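Local coordinates for protein putative kinase (Chloroflexus aurantiacus, PDB 2RHM) that probably binds a nucleoside triphosphate and transfers phosphate as a putative P-loop kinase, although its substrate is not known, at residues Pro5-Thr11 and Thr105-Cys111; Val10-Pro14 and Arg150-Pro154; His13-Gly17 and Leu118-Ile122; Leu31-Lys36 and Gln78-Ser84. One frame throughout, in Å; residues are numbered along the deposited sequence.

Contact 1 of 4, residues Pro5-Thr11 and Thr105-Cys111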
# COMPACT_ATOMS: atom_id res chain seq x y z
N PRO B 5 2.52 12.07 12.95
CA PRO B 5 1.28 11.78 12.24
C PRO B 5 0.31 10.94 13.04
O PRO B 5 0.72 10.23 13.95
CB PRO B 5 1.75 11.00 11.02
CG PRO B 5 2.97 10.34 11.46
CD PRO B 5 3.65 11.33 12.36
N ALA B 6 -0.97 11.04 12.71
CA ALA B 6 -1.98 10.22 13.36
C ALA B 6 -2.17 8.92 12.60
O ALA B 6 -2.07 8.88 11.37
CB ALA B 6 -3.32 10.95 13.44
N LEU B 7 -2.43 7.85 13.35
CA LEU B 7 -2.78 6.57 12.77
C LEU B 7 -4.18 6.25 13.28
O LEU B 7 -4.36 6.07 14.48
CB LEU B 7 -1.79 5.48 13.16
CG LEU B 7 -2.20 4.05 12.77
CD1 LEU B 7 -2.49 3.96 11.29
CD2 LEU B 7 -1.13 3.02 13.15
N ILE B 8 -5.15 6.23 12.37
CA ILE B 8 -6.54 5.99 12.72
C ILE B 8 -6.85 4.54 12.44
O ILE B 8 -6.81 4.11 11.29
CB ILE B 8 -7.49 6.94 11.93
CG1 ILE B 8 -7.13 8.40 12.24
CG2 ILE B 8 -8.94 6.63 12.27
CD1 ILE B 8 -7.54 9.34 11.15
N ILE B 9 -7.12 3.80 13.51
CA ILE B 9 -7.38 2.38 13.42
C ILE B 9 -8.88 2.15 13.50
O ILE B 9 -9.52 2.53 14.48
CB ILE B 9 -6.67 1.61 14.56
CG1 ILE B 9 -5.15 1.78 14.47
CG2 ILE B 9 -7.08 0.12 14.58
CD1 ILE B 9 -4.61 2.88 15.37
N VAL B 10 -9.43 1.57 12.45
CA VAL B 10 -10.83 1.18 12.43
C VAL B 10 -10.93 -0.32 12.49
O VAL B 10 -10.47 -1.02 11.59
CB VAL B 10 -11.58 1.71 11.20
CG1 VAL B 10 -13.05 1.39 11.32
CG2 VAL B 10 -11.39 3.21 11.06
N THR B 11 -11.52 -0.81 13.58
CA THR B 11 -11.61 -2.24 13.83
C THR B 11 -13.06 -2.67 14.04
O THR B 11 -13.95 -1.85 14.12
CB THR B 11 -10.72 -2.66 15.00
OG1 THR B 11 -10.59 -4.09 15.02
CG2 THR B 11 -11.29 -2.14 16.30
N THR B 105 0.51 8.72 16.46
CA THR B 105 -0.42 8.93 17.55
C THR B 105 -1.71 8.20 17.20
O THR B 105 -2.37 8.57 16.22
CB THR B 105 -0.73 10.43 17.71
OG1 THR B 105 0.47 11.14 18.01
CG2 THR B 105 -1.70 10.64 18.83
N PRO B 106 -2.08 7.17 17.98
CA PRO B 106 -3.26 6.36 17.65
C PRO B 106 -4.61 6.96 18.02
O PRO B 106 -4.75 7.60 19.07
CB PRO B 106 -3.04 5.08 18.45
CG PRO B 106 -2.35 5.57 19.69
CD PRO B 106 -1.44 6.70 19.23
N ILE B 107 -5.58 6.75 17.13
CA ILE B 107 -6.97 7.09 17.36
C ILE B 107 -7.72 5.84 16.90
O ILE B 107 -7.47 5.36 15.80
CB ILE B 107 -7.43 8.29 16.53
CG1 ILE B 107 -6.61 9.54 16.91
CG2 ILE B 107 -8.94 8.53 16.77
CD1 ILE B 107 -6.86 10.72 15.99
N GLN B 108 -8.60 5.29 17.72
CA GLN B 108 -9.22 4.01 17.40
C GLN B 108 -10.74 4.07 17.42
O GLN B 108 -11.34 4.68 18.32
CB GLN B 108 -8.72 2.91 18.36
CG GLN B 108 -9.15 1.50 17.95
CD GLN B 108 -8.49 0.38 18.77
OE1 GLN B 108 -8.70 -0.80 18.48
NE2 GLN B 108 -7.70 0.74 19.79
N ILE B 109 -11.33 3.53 16.37
CA ILE B 109 -12.79 3.38 16.25
C ILE B 109 -13.12 1.90 16.11
O ILE B 109 -12.59 1.20 15.23
CB ILE B 109 -13.38 4.15 15.06
CG1 ILE B 109 -12.99 5.62 15.15
CG2 ILE B 109 -14.90 4.01 15.04
CD1 ILE B 109 -13.47 6.42 14.03
N ARG B 110 -13.95 1.41 17.03
CA ARG B 110 -14.37 0.03 17.04
C ARG B 110 -15.83 -0.04 16.65
O ARG B 110 -16.67 0.62 17.24
CB ARG B 110 -14.17 -0.62 18.41
CG ARG B 110 -14.80 -2.00 18.43
CD ARG B 110 -14.70 -2.67 19.75
NE ARG B 110 -15.39 -1.94 20.81
CZ ARG B 110 -15.67 -2.47 21.99
NH1 ARG B 110 -15.34 -3.72 22.26
NH2 ARG B 110 -16.30 -1.75 22.92
N CYS B 111 -16.13 -0.83 15.62
CA CYS B 111 -17.50 -1.02 15.20
C CYS B 111 -18.05 -2.29 15.79
O CYS B 111 -17.33 -3.27 15.89
CB CYS B 111 -17.57 -1.11 13.68
SG CYS B 111 -16.97 0.37 12.88
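The carbonyl O of Ile109 is held from two places on the facing strand. Thr11 N donates to it at 2.8 Å with an N-H...O angle of 170°, and Val10 CA brings a C-H to the same oxygen at 3.3 Å. Ile107 O serves Ile9 N and Ile8 CA in the same way. In return Ile9 O receives Ile109 N, and Thr11 O receives Cys111 N. Leu7 N donates to Thr105 O. The strands are parallel, and this pair lies in the central sheet of the P-loop NTPase fold.

Ile8, Val10, Ile107 and Ile109 face helices 18-29 and 175-187. On the other side of the sheet, Ile9 and Pro106 lie side by side, CD1 to CB at 4.1 Å. Gln108 is extended, with CG anti to the backbone N (chi1 -171°). This carries its OE1 out from the sheet, past the Thr11 methyl, CG2 to OE1 at 3.6 Å. The same OE1 accepts from Leu156 N. The Thr11 methyl CG2 also meets Arg110 CB at 3.9 Å, while the Arg110 tip leads off to Ile153 O.

The backbone bonds thus fix the register. Apolar groups fill the space beside them, and the polar ends of Gln108 and Arg110 tie strand 105-111 to the loop that follows helix 141-149.

Contact 2 of 4, residues Val10-Pro14 and Arg150-Pro154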
# COMPACT_ATOMS: atom_id res chain seq x y z
N VAL B 10 -9.43 1.57 12.45
CA VAL B 10 -10.83 1.18 12.43
C VAL B 10 -10.93 -0.32 12.49
O VAL B 10 -10.47 -1.02 11.59
CB VAL B 10 -11.58 1.71 11.20
CG1 VAL B 10 -13.05 1.39 11.32
CG2 VAL B 10 -11.39 3.21 11.06
N THR B 11 -11.52 -0.81 13.58
CA THR B 11 -11.61 -2.24 13.83
C THR B 11 -13.06 -2.67 14.04
O THR B 11 -13.95 -1.85 14.12
CB THR B 11 -10.72 -2.66 15.00
OG1 THR B 11 -10.59 -4.09 15.02
CG2 THR B 11 -11.29 -2.14 16.30
N GLY B 12 -13.28 -3.97 14.07
CA GLY B 12 -14.60 -4.53 14.24
C GLY B 12 -14.62 -5.91 13.67
O GLY B 12 -13.79 -6.24 12.81
N HIS B 13 -15.56 -6.72 14.13
CA HIS B 13 -15.77 -8.00 13.48
C HIS B 13 -16.29 -7.80 12.03
O HIS B 13 -16.78 -6.73 11.68
CB HIS B 13 -16.73 -8.86 14.28
CG HIS B 13 -16.13 -9.45 15.51
ND1 HIS B 13 -14.94 -10.14 15.49
CD2 HIS B 13 -16.57 -9.49 16.79
CE1 HIS B 13 -14.67 -10.58 16.70
NE2 HIS B 13 -15.65 -10.20 17.51
N PRO B 14 -16.16 -8.82 11.17
CA PRO B 14 -16.73 -8.71 9.83
C PRO B 14 -18.22 -8.31 9.83
O PRO B 14 -19.00 -8.78 10.66
CB PRO B 14 -16.51 -10.11 9.27
CG PRO B 14 -15.23 -10.57 9.95
CD PRO B 14 -15.43 -10.09 11.35
N ARG B 150 -20.92 -14.22 19.29
CA ARG B 150 -19.52 -13.80 19.49
C ARG B 150 -19.29 -12.60 20.40
O ARG B 150 -18.29 -12.54 21.11
CB ARG B 150 -18.88 -13.52 18.13
CG ARG B 150 -17.38 -13.32 18.17
CD ARG B 150 -16.76 -13.86 16.93
NE ARG B 150 -17.11 -13.07 15.76
CZ ARG B 150 -17.12 -13.52 14.51
NH1 ARG B 150 -16.84 -14.79 14.23
NH2 ARG B 150 -17.45 -12.70 13.53
N GLY B 151 -20.19 -11.62 20.39
CA GLY B 151 -19.91 -10.41 21.16
C GLY B 151 -18.89 -9.54 20.46
O GLY B 151 -18.36 -9.89 19.39
N ASP B 152 -18.59 -8.41 21.07
CA ASP B 152 -17.82 -7.37 20.43
C ASP B 152 -16.31 -7.60 20.37
O ASP B 152 -15.72 -8.17 21.28
CB ASP B 152 -18.14 -6.05 21.10
CG ASP B 152 -19.62 -5.74 21.03
OD1 ASP B 152 -20.32 -6.33 20.17
OD2 ASP B 152 -20.09 -4.91 21.84
N ILE B 153 -15.69 -7.19 19.28
CA ILE B 153 -14.27 -7.42 19.11
C ILE B 153 -13.50 -6.64 20.17
O ILE B 153 -13.80 -5.47 20.45
CB ILE B 153 -13.76 -7.01 17.70
CG1 ILE B 153 -12.44 -7.68 17.38
CG2 ILE B 153 -13.60 -5.51 17.58
CD1 ILE B 153 -12.03 -7.53 15.92
N PRO B 154 -12.51 -7.28 20.80
CA PRO B 154 -11.68 -6.48 21.70
C PRO B 154 -10.83 -5.45 20.95
O PRO B 154 -10.22 -5.78 19.93
CB PRO B 154 -10.79 -7.54 22.38
CG PRO B 154 -11.55 -8.83 22.20
CD PRO B 154 -12.12 -8.70 20.83
O HOH W 1 -9.53 -5.15 17.24
O HOH W 2 -17.05 -5.94 16.76
O HOH W 3 -15.17 -11.14 20.26
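The imidazole of His13 lies between Ile153 and Arg150, one on each face. Ile153 CB stands 3.7 Å from the ring centroid, almost straight above it, only 9° off the ring normal. Over the opposite face Arg150 places NE above the ring centre, and Arg150 CD makes a CH-pi contact at 4.1 Å to the centroid. The guanidinium does not lie flat on the imidazole: the two planes are 48° apart. Arg150 is bent at chi2 and chi3, which folds its middle over the ring and leads NH2 on to Pro14 CD. At the ring edge, near its plane, Gly151 O is 3.2 Å from His13 CD2. His13 CG lies beside the backbone N (chi1 -75°), and this torsion sets the ring between the two side chains of the 150-154 loop.

His13 follows strand 6-12 in the loop that leads into helix 18-29, the place of the Walker A loop in P-loop proteins. The sequence here is consistent with that motif, and Gly12 would be its first glycine. Gly12 has backbone angles that call for glycine. Ile153 CG2 lies 3.6 Å from its CA. The other Ile153 branch, CD1, meets Thr11 OG1 at 3.8 Å.

The polar links are made by water. One water accepts from both His13 N and Ile153 N. A second lies in the ring plane, 2.9 Å from His13 NE2, and donates to Asp152 O. A third accepts from Thr11 OG1 and donates to Pro154 O.

Contact 3 of 4, residues His13-Gly17 and Leu118-Ile122. With BEZ (benzoic acid), chain G.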
# COMPACT_ATOMS: atom_id res chain seq x y z
N HIS B 13 -15.56 -6.72 14.13
CA HIS B 13 -15.77 -8.00 13.48
C HIS B 13 -16.29 -7.80 12.03
O HIS B 13 -16.78 -6.73 11.68
CB HIS B 13 -16.73 -8.86 14.28
CG HIS B 13 -16.13 -9.45 15.51
ND1 HIS B 13 -14.94 -10.14 15.49
CD2 HIS B 13 -16.57 -9.49 16.79
CE1 HIS B 13 -14.67 -10.58 16.70
NE2 HIS B 13 -15.65 -10.20 17.51
N PRO B 14 -16.16 -8.82 11.17
CA PRO B 14 -16.73 -8.71 9.83
C PRO B 14 -18.22 -8.31 9.83
O PRO B 14 -19.00 -8.78 10.66
CB PRO B 14 -16.51 -10.11 9.27
CG PRO B 14 -15.23 -10.57 9.95
CD PRO B 14 -15.43 -10.09 11.35
N ALA B 15 -18.56 -7.40 8.93
CA ALA B 15 -19.93 -6.89 8.75
C ALA B 15 -20.42 -5.88 9.80
O ALA B 15 -21.57 -5.49 9.78
CB ALA B 15 -20.93 -8.04 8.56
N THR B 16 -19.55 -5.42 10.70
CA THR B 16 -19.96 -4.44 11.71
C THR B 16 -20.06 -2.98 11.23
O THR B 16 -20.40 -2.10 12.02
CB THR B 16 -18.99 -4.44 12.91
OG1 THR B 16 -17.64 -4.29 12.45
CG2 THR B 16 -19.12 -5.75 13.71
N GLY B 17 -19.75 -2.73 9.96
CA GLY B 17 -19.80 -1.39 9.39
C GLY B 17 -18.44 -0.72 9.22
O GLY B 17 -18.35 0.42 8.75
N LEU B 118 -25.61 -8.90 12.18
CA LEU B 118 -24.41 -9.36 11.52
C LEU B 118 -24.72 -10.57 10.63
O LEU B 118 -24.22 -10.65 9.50
CB LEU B 118 -23.31 -9.70 12.55
CG LEU B 118 -22.73 -8.51 13.35
CD1 LEU B 118 -21.67 -8.97 14.35
CD2 LEU B 118 -22.14 -7.48 12.43
N VAL B 119 -25.55 -11.49 11.12
CA VAL B 119 -25.89 -12.67 10.33
C VAL B 119 -26.64 -12.26 9.05
O VAL B 119 -26.31 -12.74 7.97
CB VAL B 119 -26.67 -13.73 11.13
CG1 VAL B 119 -27.26 -14.80 10.18
CG2 VAL B 119 -25.76 -14.41 12.16
N GLU B 120 -27.60 -11.35 9.17
CA GLU B 120 -28.33 -10.84 8.00
C GLU B 120 -27.40 -10.24 6.95
O GLU B 120 -27.55 -10.52 5.75
CB GLU B 120 -29.36 -9.79 8.42
N ARG B 121 -26.42 -9.45 7.39
CA ARG B 121 -25.49 -8.78 6.49
C ARG B 121 -24.57 -9.74 5.79
O ARG B 121 -24.36 -9.65 4.58
CB ARG B 121 -24.64 -7.76 7.25
CG ARG B 121 -25.39 -6.55 7.66
CD ARG B 121 -24.54 -5.64 8.52
NE ARG B 121 -25.35 -4.52 8.98
CZ ARG B 121 -25.01 -3.66 9.92
NH1 ARG B 121 -23.84 -3.76 10.54
NH2 ARG B 121 -25.85 -2.69 10.25
N ILE B 122 -23.99 -10.66 6.56
CA ILE B 122 -23.09 -11.65 6.00
C ILE B 122 -23.79 -12.41 4.87
O ILE B 122 -23.26 -12.53 3.77
CB ILE B 122 -22.60 -12.62 7.09
CG1 ILE B 122 -21.58 -11.92 7.98
CG2 ILE B 122 -21.97 -13.88 6.49
CD1 ILE B 122 -21.16 -12.71 9.17
C BEZ G . -17.74 -8.15 5.26
O1 BEZ G . -18.42 -7.28 4.67
O2 BEZ G . -16.69 -7.82 5.88
C1 BEZ G . -18.18 -9.58 5.22
C2 BEZ G . -19.34 -9.92 4.54
C3 BEZ G . -19.74 -11.25 4.50
C4 BEZ G . -18.98 -12.22 5.15
C5 BEZ G . -17.82 -11.87 5.84
C6 BEZ G . -17.41 -10.54 5.87
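Arg121 begins its approach to Ala15 with CB, which rests 3.9 Å from Ala15 CB. From there the chain runs extended to NE. Its CD comes to 3.2 Å from Ala15 O. At the tip NH1 donates to that same oxygen at 3.0 Å, with an N-H...O angle of 163°. The oxygen lies close to the guanidinium plane and at its edge, and the donor lies in the carbonyl plane. NH2 goes elsewhere, to Thr167 O. A methionine in place of Arg121 would probably leave Ala15 O and Thr167 O without these donors and the loop less firmly tied to the helix.

Residues His13 to Thr16 form a type II turn in the probable Walker A loop, and Gly17 is the N-cap of the next helix. His13 O takes both Thr16 N and Thr16 OG1, the latter at 2.7 Å. Leu118 CD2 packs against the turn, touching both Ala15 O and Thr16 CG2. Ile122 CG1 touches Ala15 CB, while its CG2 lies 3.7 Å from C4 of the bound benzoic acid. Pro14 CB meets C6 of that ligand at 3.5 Å, and Arg125 hydrogen-bonds to it.

Contact 4 of 4, residues Leu31-Lys36 and Gln78-Ser84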
# COMPACT_ATOMS: atom_id res chain seq x y z
N LEU B 31 -7.81 11.48 3.88
CA LEU B 31 -6.65 10.67 4.27
C LEU B 31 -6.60 9.37 3.49
O LEU B 31 -7.63 8.87 3.01
CB LEU B 31 -6.66 10.38 5.78
CG LEU B 31 -6.55 11.57 6.74
CD1 LEU B 31 -6.70 11.08 8.16
CD2 LEU B 31 -5.23 12.30 6.55
N PRO B 32 -5.38 8.81 3.33
CA PRO B 32 -5.23 7.52 2.69
C PRO B 32 -5.85 6.43 3.55
O PRO B 32 -5.87 6.53 4.79
CB PRO B 32 -3.70 7.31 2.61
CG PRO B 32 -3.10 8.61 2.95
CD PRO B 32 -4.09 9.36 3.77
N LEU B 33 -6.40 5.43 2.86
CA LEU B 33 -7.06 4.30 3.52
C LEU B 33 -6.45 2.99 3.07
O LEU B 33 -6.44 2.66 1.89
CB LEU B 33 -8.54 4.30 3.16
CG LEU B 33 -9.40 3.13 3.65
CD1 LEU B 33 -9.37 3.09 5.19
CD2 LEU B 33 -10.81 3.29 3.11
N LEU B 34 -5.94 2.23 4.04
CA LEU B 34 -5.43 0.89 3.80
C LEU B 34 -6.34 -0.12 4.46
O LEU B 34 -6.51 -0.10 5.67
CB LEU B 34 -4.01 0.78 4.35
CG LEU B 34 -3.05 1.91 3.98
CD1 LEU B 34 -1.76 1.67 4.73
CD2 LEU B 34 -2.79 1.98 2.49
N SER B 35 -6.95 -1.00 3.68
CA SER B 35 -7.94 -1.96 4.16
C SER B 35 -7.46 -3.38 3.90
O SER B 35 -7.06 -3.69 2.78
CB SER B 35 -9.26 -1.74 3.41
OG SER B 35 -10.10 -2.91 3.44
N LYS B 36 -7.53 -4.25 4.90
CA LYS B 36 -7.05 -5.62 4.72
C LYS B 36 -7.80 -6.30 3.58
O LYS B 36 -7.19 -6.89 2.69
CB LYS B 36 -7.17 -6.47 6.00
CG LYS B 36 -6.69 -7.91 5.80
CD LYS B 36 -6.96 -8.81 7.01
CE LYS B 36 -8.42 -9.14 7.18
NZ LYS B 36 -8.63 -10.22 8.19
N GLN B 78 2.61 11.80 7.07
CA GLN B 78 1.22 11.83 6.66
C GLN B 78 0.45 10.88 7.56
O GLN B 78 0.92 9.79 7.90
CB GLN B 78 1.09 11.44 5.18
CG GLN B 78 -0.32 11.15 4.62
CD GLN B 78 -1.28 12.33 4.63
OE1 GLN B 78 -1.50 12.97 5.67
NE2 GLN B 78 -1.86 12.62 3.48
N SER B 79 -0.74 11.33 7.94
CA SER B 79 -1.66 10.52 8.72
C SER B 79 -2.40 9.55 7.80
O SER B 79 -2.45 9.74 6.57
CB SER B 79 -2.64 11.42 9.47
OG SER B 79 -1.96 12.34 10.33
N LEU B 80 -2.96 8.50 8.38
CA LEU B 80 -3.64 7.50 7.57
C LEU B 80 -4.61 6.67 8.38
O LEU B 80 -4.58 6.66 9.61
CB LEU B 80 -2.60 6.60 6.88
CG LEU B 80 -1.89 5.59 7.77
CD1 LEU B 80 -2.47 4.26 7.55
CD2 LEU B 80 -0.42 5.50 7.45
N ILE B 81 -5.49 5.99 7.66
CA ILE B 81 -6.50 5.12 8.23
C ILE B 81 -6.16 3.68 7.84
O ILE B 81 -5.89 3.38 6.66
CB ILE B 81 -7.89 5.46 7.69
CG1 ILE B 81 -8.25 6.94 7.96
CG2 ILE B 81 -8.92 4.50 8.28
CD1 ILE B 81 -9.30 7.46 7.00
N MSE B 82 -6.18 2.79 8.83
CA MSE B 82 -6.02 1.36 8.60
C MSE B 82 -7.30 0.68 9.08
O MSE B 82 -7.78 0.93 10.17
CB MSE B 82 -4.82 0.76 9.35
CG MSE B 82 -3.45 1.27 8.91
SE MSE B 82 -2.02 0.52 10.02
CE MSE B 82 -2.64 -1.33 9.76
N GLU B 83 -7.82 -0.23 8.25
CA GLU B 83 -9.05 -0.93 8.58
C GLU B 83 -8.87 -2.43 8.43
O GLU B 83 -8.42 -2.91 7.38
CB GLU B 83 -10.18 -0.43 7.69
CG GLU B 83 -11.49 -1.17 7.89
CD GLU B 83 -11.61 -2.41 6.98
OE1 GLU B 83 -11.56 -2.27 5.73
OE2 GLU B 83 -11.78 -3.52 7.51
N SER B 84 -9.23 -3.16 9.48
CA SER B 84 -9.23 -4.62 9.47
C SER B 84 -9.98 -5.12 10.69
O SER B 84 -10.34 -4.33 11.57
CB SER B 84 -7.80 -5.15 9.54
OG SER B 84 -7.77 -6.55 9.32
O HOH W 4 -7.12 -8.79 10.91
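Ser35 OG donates to Glu83 OE1 at 2.8 Å, meeting the syn side of the carboxylate from 32° out of its plane. Ser35 OG also caps the helix that follows through Ala38 N. Glu83 OE2 forms a salt bridge with Lys18 of the probable Walker A motif. A glutamine at Glu83 would probably leave the Lys18 amine without its charged mate.

Between the parallel strands Pro32 O takes Ile81 N, Ile81 O takes Leu34 N, and Leu34 O takes Glu83 N. Lys36 N continues the pattern to Glu83 O at 3.0 Å. The Lys36 chain passes along Ser84 OG, with CD at 3.3 Å, and NZ is bound to Asn85. A water on Ser84 OG receives only a weak bond from NZ. Ser79 OG accepts from Ala6 N. Ser79 O has no polar partner, and Pro32 CD lies against it at 3.3 Å. Leu33 CD1 and Ile81 CG2 are tight, at 3.4 Å.

Within this chain strand 33-35 is an edge strand of the sheet, and Leu33 N bonds Thr72 of the second subunit. Helix 52-75 packs on Leu34 and Leu80, helix 18-29 on Leu33 and Ile81, and strand 6-12 runs beside 80-83.

In the fold
From the N terminus, strand 6-12 comes first and is the middle strand of the sheet. Contact 1 joins it to strand 105-112 and closes a long loop. Contact 4 closes a shorter one, pairing strands 33-35 and 80-83, and lies wholly within the spans of contacts 1, 2 and 3. Strand 80-83 also borders strand 6-12, so contacts 1 and 4 belong to one sheet. Contact 2 leaves the end of strand 6-12 for the loop after helix 141-149. Contact 3 starts in the next loop and reaches helix 115-127. It crosses contact 1 along the chain and shares His13 and Pro14 with contact 2.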